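Local coordinates for protein oxidoreductase, Gfo/Idh/MocA family (Pseudomonas syringae pv. tomato, PDB 3DTY) that probably acts as a nucleotide-dependent oxidoreductase of the Gfo/Idh/MocA family, pairing a Rossmann domain with a C-terminal alpha/beta domain, at residues E123-L128 / E369-V374; E130-H133 / I138-V141. All coordinates share one frame; numbering follows the deposited sequence.

Helix 122-134 takes part in both contacts, with different chemistry at each end. Contact 1 (123-128 with 369-374) uses its first turns to meet helix 364-382 of the C-terminal alpha/beta domain. It is partly buried, with an apolar pair on one side, a charged pair on the other, and a magnesium ion on the same helical turns. Contact 2 (130-133 with 138-141) uses its last full turn or so, within the Rossmann domain, against strand 139-141, outermost in the parallel sheet of this chain. All its touching residues are buried, and it has no charge and no hydrogen bond across it. The two centres lie about 12 Å apart.

Contact 1. Residues E123-L128 / E369-V374; sequences EQAENL and EGVRWV. With MG (magnesium ion), chain F.
A125 and V371 touch where the Rossmann-fold domain meets the C-terminal alpha/beta domain, through helix 122-134 of the one and helix 364-382 of the other. The apolar part is small. A125 contributes only its methyl, and A125 CB stands 4.3 Å from V371 CB, where the helices approach to 7.1 Å between A125 CA and V371 CA.

The polar part is a salt-bridge network of E126, R372 and E369. The R372 side chain leaves with CG anti to the backbone N (chi1 -169°), runs out extended and bends at chi3, which brings its guanidinium over to E126. There R372 NH2 makes a weak but nearly straight bond to E126 OE2 at 3.3 Å, with the carboxylate meeting the edge of the guanidinium and the two planes 52° apart. E126 has a stronger partner in R129 through OE1. Through NE, R372 bonds E369 OE1 at 3.0 Å, on the syn side but somewhat out of the carboxylate plane, and that oxygen also bonds Y390 OH. The NE bond, nearly in the guanidinium plane, helps set its rotation; the weak NH2 bond adds less.

The magnesium site belongs to helix 122-134 alone and does not bridge to 369-374. E123 OE2 and N127 OD1, one turn apart, bind magnesium at 2.1 and 2.2 Å. Four waters complete six ligands, and one of them also donates to E123 O at 3.1 Å.

Contact 2. Residues E130-H133 / I138-V141; sequences ELSH and IVGV
S132 and V139 meet without any flat side-chain group, so there are no faces or edges to assign: the serine hydroxyl and CB lie against a valine methyl, and a backbone carbon of I138 is close by. It shows how a helix end can pack on a neighbouring strand by contact alone. S132 OG lies 4.0 Å from V139 CG2, and S132 CB is almost as close to the same methyl at 4.2 Å. Just before the strand, I138 CA lies 4.3 Å from S132 OG, beside the point where S132 CA and I138 CA make the nearest backbone approach, 6.2 Å. V139 directs its side chain at the helix, while that of I138 leaves pointing away from it.

What fixes the hydroxyl lies just outside. With chi1 at -179°, the S132 hydroxyl points away from its own N and hydrogen-bonds the carbonyl O of R137, in the turn between helix and strand. A buried polar atom is thus satisfied locally.

The contact packs the helix of the beta-alpha-beta unit (strand 111-114, helix 122-134, strand 139-141) on its second strand. That strand continues the parallel Rossmann sheet through backbone bonds of I138 and G140 to V112 and of G140 to C114. V139 also packs on L106 of helix 98-107, whereas I138 turns to A344, M345 and T348 of helix 330-349.

Contact 1. Residues E123-L128 / E369-V374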
loop_
_atom_site.group_PDB
_atom_site.type_symbol
_atom_site.label_atom_id
_atom_site.label_comp_id
_atom_site.label_asym_id
_atom_site.label_seq_id
_atom_site.Cartn_x
_atom_site.Cartn_y
_atom_site.Cartn_z
ATOM N N GLU A 123 -16.859 -40.217 -2.910
ATOM C CA GLU A 123 -16.871 -41.652 -2.611
ATOM C C GLU A 123 -15.440 -42.164 -2.418
ATOM O O GLU A 123 -15.173 -42.929 -1.490
ATOM C CB GLU A 123 -17.576 -42.426 -3.737
ATOM C CG GLU A 123 -17.763 -43.930 -3.495
ATOM C CD GLU A 123 -16.498 -44.735 -3.758
ATOM O OE1 GLU A 123 -15.797 -44.433 -4.746
ATOM O OE2 GLU A 123 -16.208 -45.681 -2.991
ATOM N N GLN A 124 -14.528 -41.747 -3.295
ATOM C CA GLN A 124 -13.134 -42.156 -3.170
ATOM C C GLN A 124 -12.592 -41.556 -1.873
ATOM O O GLN A 124 -11.937 -42.242 -1.093
ATOM C CB GLN A 124 -12.300 -41.656 -4.359
ATOM C CG GLN A 124 -12.708 -42.243 -5.695
ATOM C CD GLN A 124 -11.958 -41.624 -6.861
ATOM O OE1 GLN A 124 -11.615 -40.440 -6.839
ATOM N NE2 GLN A 124 -11.718 -42.418 -7.893
ATOM N N ALA A 125 -12.881 -40.277 -1.643
ATOM C CA ALA A 125 -12.421 -39.601 -0.430
ATOM C C ALA A 125 -12.851 -40.353 0.832
ATOM O O ALA A 125 -12.049 -40.549 1.749
ATOM C CB ALA A 125 -12.961 -38.192 -0.391
ATOM N N GLU A 126 -14.114 -40.767 0.879
ATOM C CA GLU A 126 -14.640 -41.496 2.031
ATOM C C GLU A 126 -13.949 -42.847 2.183
ATOM O O GLU A 126 -13.833 -43.363 3.296
ATOM C CB GLU A 126 -16.153 -41.700 1.893
ATOM C CG GLU A 126 -16.938 -40.409 1.762
ATOM C CD GLU A 126 -17.147 -39.703 3.084
ATOM O OE1 GLU A 126 -16.405 -39.987 4.046
ATOM O OE2 GLU A 126 -18.057 -38.850 3.157
ATOM N N ASN A 127 -13.492 -43.419 1.069
ATOM C CA ASN A 127 -12.788 -44.704 1.105
ATOM C C ASN A 127 -11.430 -44.538 1.779
ATOM O O ASN A 127 -11.024 -45.371 2.592
ATOM C CB ASN A 127 -12.556 -45.267 -0.303
ATOM C CG ASN A 127 -13.837 -45.684 -0.988
ATOM O OD1 ASN A 127 -14.871 -45.845 -0.346
ATOM N ND2 ASN A 127 -13.769 -45.879 -2.304
ATOM N N LEU A 128 -10.726 -43.466 1.428
ATOM C CA LEU A 128 -9.416 -43.200 2.004
ATOM C C LEU A 128 -9.559 -42.922 3.500
ATOM O O LEU A 128 -8.743 -43.372 4.308
ATOM C CB LEU A 128 -8.763 -42.015 1.285
ATOM C CG LEU A 128 -8.527 -42.199 -0.223
ATOM C CD1 LEU A 128 -7.865 -40.960 -0.810
ATOM C CD2 LEU A 128 -7.643 -43.417 -0.450
ATOM N N GLU A 369 -13.352 -32.875 2.830
ATOM C CA GLU A 369 -14.132 -31.663 2.595
ATOM C C GLU A 369 -13.687 -30.868 1.375
ATOM O O GLU A 369 -14.500 -30.223 0.722
ATOM C CB GLU A 369 -14.115 -30.772 3.839
ATOM C CG GLU A 369 -14.834 -31.372 5.042
ATOM C CD GLU A 369 -16.175 -32.018 4.677
ATOM O OE1 GLU A 369 -16.887 -31.476 3.805
ATOM O OE2 GLU A 369 -16.524 -33.062 5.270
ATOM N N GLY A 370 -12.395 -30.904 1.072
ATOM C CA GLY A 370 -11.898 -30.186 -0.088
ATOM C C GLY A 370 -12.453 -30.814 -1.353
ATOM O O GLY A 370 -12.767 -30.130 -2.328
ATOM N N VAL A 371 -12.563 -32.135 -1.338
ATOM C CA VAL A 371 -13.105 -32.872 -2.470
ATOM C C VAL A 371 -14.609 -32.623 -2.529
ATOM O O VAL A 371 -15.156 -32.370 -3.593
ATOM C CB VAL A 371 -12.847 -34.389 -2.322
ATOM C CG1 VAL A 371 -13.554 -35.152 -3.427
ATOM C CG2 VAL A 371 -11.340 -34.667 -2.357
ATOM N N ARG A 372 -15.274 -32.683 -1.379
ATOM C CA ARG A 372 -16.715 -32.463 -1.340
ATOM C C ARG A 372 -17.072 -31.075 -1.865
ATOM O O ARG A 372 -17.961 -30.939 -2.696
ATOM C CB ARG A 372 -17.265 -32.605 0.086
ATOM C CG ARG A 372 -18.796 -32.656 0.135
ATOM C CD ARG A 372 -19.337 -32.550 1.550
ATOM N NE ARG A 372 -18.679 -33.472 2.474
ATOM C CZ ARG A 372 -18.822 -34.794 2.455
ATOM N NH1 ARG A 372 -19.605 -35.374 1.557
ATOM N NH2 ARG A 372 -18.181 -35.534 3.343
ATOM N N TRP A 373 -16.377 -30.051 -1.378
ATOM C CA TRP A 373 -16.655 -28.685 -1.807
ATOM C C TRP A 373 -16.593 -28.559 -3.329
ATOM O O TRP A 373 -17.472 -27.966 -3.941
ATOM C CB TRP A 373 -15.669 -27.699 -1.179
ATOM C CG TRP A 373 -15.975 -26.271 -1.509
ATOM C CD1 TRP A 373 -16.969 -25.494 -0.971
ATOM C CD2 TRP A 373 -15.298 -25.447 -2.469
ATOM N NE1 TRP A 373 -16.946 -24.240 -1.539
ATOM C CE2 TRP A 373 -15.932 -24.185 -2.459
ATOM C CE3 TRP A 373 -14.216 -25.654 -3.335
ATOM C CZ2 TRP A 373 -15.515 -23.130 -3.282
ATOM C CZ3 TRP A 373 -13.802 -24.601 -4.156
ATOM C CH2 TRP A 373 -14.455 -23.356 -4.120
ATOM N N VAL A 374 -15.555 -29.121 -3.936
ATOM C CA VAL A 374 -15.424 -29.056 -5.384
ATOM C C VAL A 374 -16.565 -29.816 -6.065
ATOM O O VAL A 374 -17.139 -29.336 -7.042
ATOM C CB VAL A 374 -14.064 -29.630 -5.839
ATOM C CG1 VAL A 374 -14.055 -29.851 -7.350
ATOM C CG2 VAL A 374 -12.948 -28.665 -5.442
HETATM MG MG MG F . -16.769 -46.574 -1.193
HETATM O O HOH W 1 -17.059 -44.853 0.006
HETATM O O HOH W 2 -17.069 -47.126 1.006
HETATM O O HOH W 3 -18.626 -46.854 -1.312
HETATM O O HOH W 4 -16.025 -48.316 -1.554
#

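Contact 2. Residues E130-H133 / I138-V141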
loop_
_atom_site.group_PDB
_atom_site.type_symbol
_atom_site.label_atom_id
_atom_site.label_comp_id
_atom_site.label_asym_id
_atom_site.label_seq_id
_atom_site.Cartn_x
_atom_site.Cartn_y
_atom_site.Cartn_z
ATOM N N GLU A 130 -11.918 -44.073 5.441
ATOM C CA GLU A 130 -12.209 -45.367 6.056
ATOM C C GLU A 130 -10.896 -46.130 6.289
ATOM O O GLU A 130 -10.636 -46.625 7.392
ATOM C CB GLU A 130 -13.129 -46.194 5.147
ATOM C CG GLU A 130 -14.624 -45.884 5.262
ATOM C CD GLU A 130 -15.422 -46.283 4.011
ATOM O OE1 GLU A 130 -15.092 -47.314 3.379
ATOM O OE2 GLU A 130 -16.390 -45.564 3.667
ATOM N N LEU A 131 -10.072 -46.216 5.250
ATOM C CA LEU A 131 -8.788 -46.914 5.338
ATOM C C LEU A 131 -7.848 -46.254 6.339
ATOM O O LEU A 131 -7.092 -46.932 7.043
ATOM C CB LEU A 131 -8.111 -46.947 3.974
ATOM C CG LEU A 131 -8.762 -47.861 2.936
ATOM C CD1 LEU A 131 -8.146 -47.577 1.580
ATOM C CD2 LEU A 131 -8.569 -49.327 3.326
ATOM N N SER A 132 -7.895 -44.928 6.393
ATOM C CA SER A 132 -7.048 -44.184 7.311
ATOM C C SER A 132 -7.359 -44.577 8.752
ATOM O O SER A 132 -6.453 -44.800 9.551
ATOM C CB SER A 132 -7.257 -42.679 7.130
ATOM O OG SER A 132 -6.416 -41.959 8.013
ATOM N N HIS A 133 -8.641 -44.666 9.082
ATOM C CA HIS A 133 -9.020 -45.036 10.436
ATOM C C HIS A 133 -8.697 -46.507 10.693
ATOM O O HIS A 133 -8.205 -46.865 11.760
ATOM C CB HIS A 133 -10.514 -44.773 10.670
ATOM C CG HIS A 133 -10.891 -43.323 10.609
ATOM N ND1 HIS A 133 -10.175 -42.340 11.256
ATOM C CD2 HIS A 133 -11.921 -42.693 9.994
ATOM C CE1 HIS A 133 -10.745 -41.166 11.040
ATOM N NE2 HIS A 133 -11.805 -41.353 10.278
ATOM N N ILE A 138 -2.165 -41.371 9.307
ATOM C CA ILE A 138 -2.689 -40.079 8.885
ATOM C C ILE A 138 -2.587 -39.868 7.379
ATOM O O ILE A 138 -1.849 -40.570 6.675
ATOM C CB ILE A 138 -1.959 -38.879 9.568
ATOM C CG1 ILE A 138 -0.623 -38.610 8.872
ATOM C CG2 ILE A 138 -1.713 -39.171 11.042
ATOM C CD1 ILE A 138 -0.066 -37.212 9.138
ATOM N N VAL A 139 -3.350 -38.890 6.904
ATOM C CA VAL A 139 -3.354 -38.494 5.507
ATOM C C VAL A 139 -3.364 -36.972 5.495
ATOM O O VAL A 139 -4.419 -36.340 5.571
ATOM C CB VAL A 139 -4.596 -39.009 4.749
ATOM C CG1 VAL A 139 -4.593 -38.458 3.335
ATOM C CG2 VAL A 139 -4.596 -40.538 4.710
ATOM N N GLY A 140 -2.177 -36.383 5.437
ATOM C CA GLY A 140 -2.096 -34.939 5.400
ATOM C C GLY A 140 -2.249 -34.481 3.965
ATOM O O GLY A 140 -1.854 -35.195 3.044
ATOM N N VAL A 141 -2.844 -33.308 3.777
ATOM C CA VAL A 141 -3.047 -32.737 2.452
ATOM C C VAL A 141 -2.357 -31.376 2.483
ATOM O O VAL A 141 -2.474 -30.638 3.464
ATOM C CB VAL A 141 -4.540 -32.562 2.142
ATOM C CG1 VAL A 141 -4.715 -32.031 0.723
ATOM C CG2 VAL A 141 -5.264 -33.899 2.313
#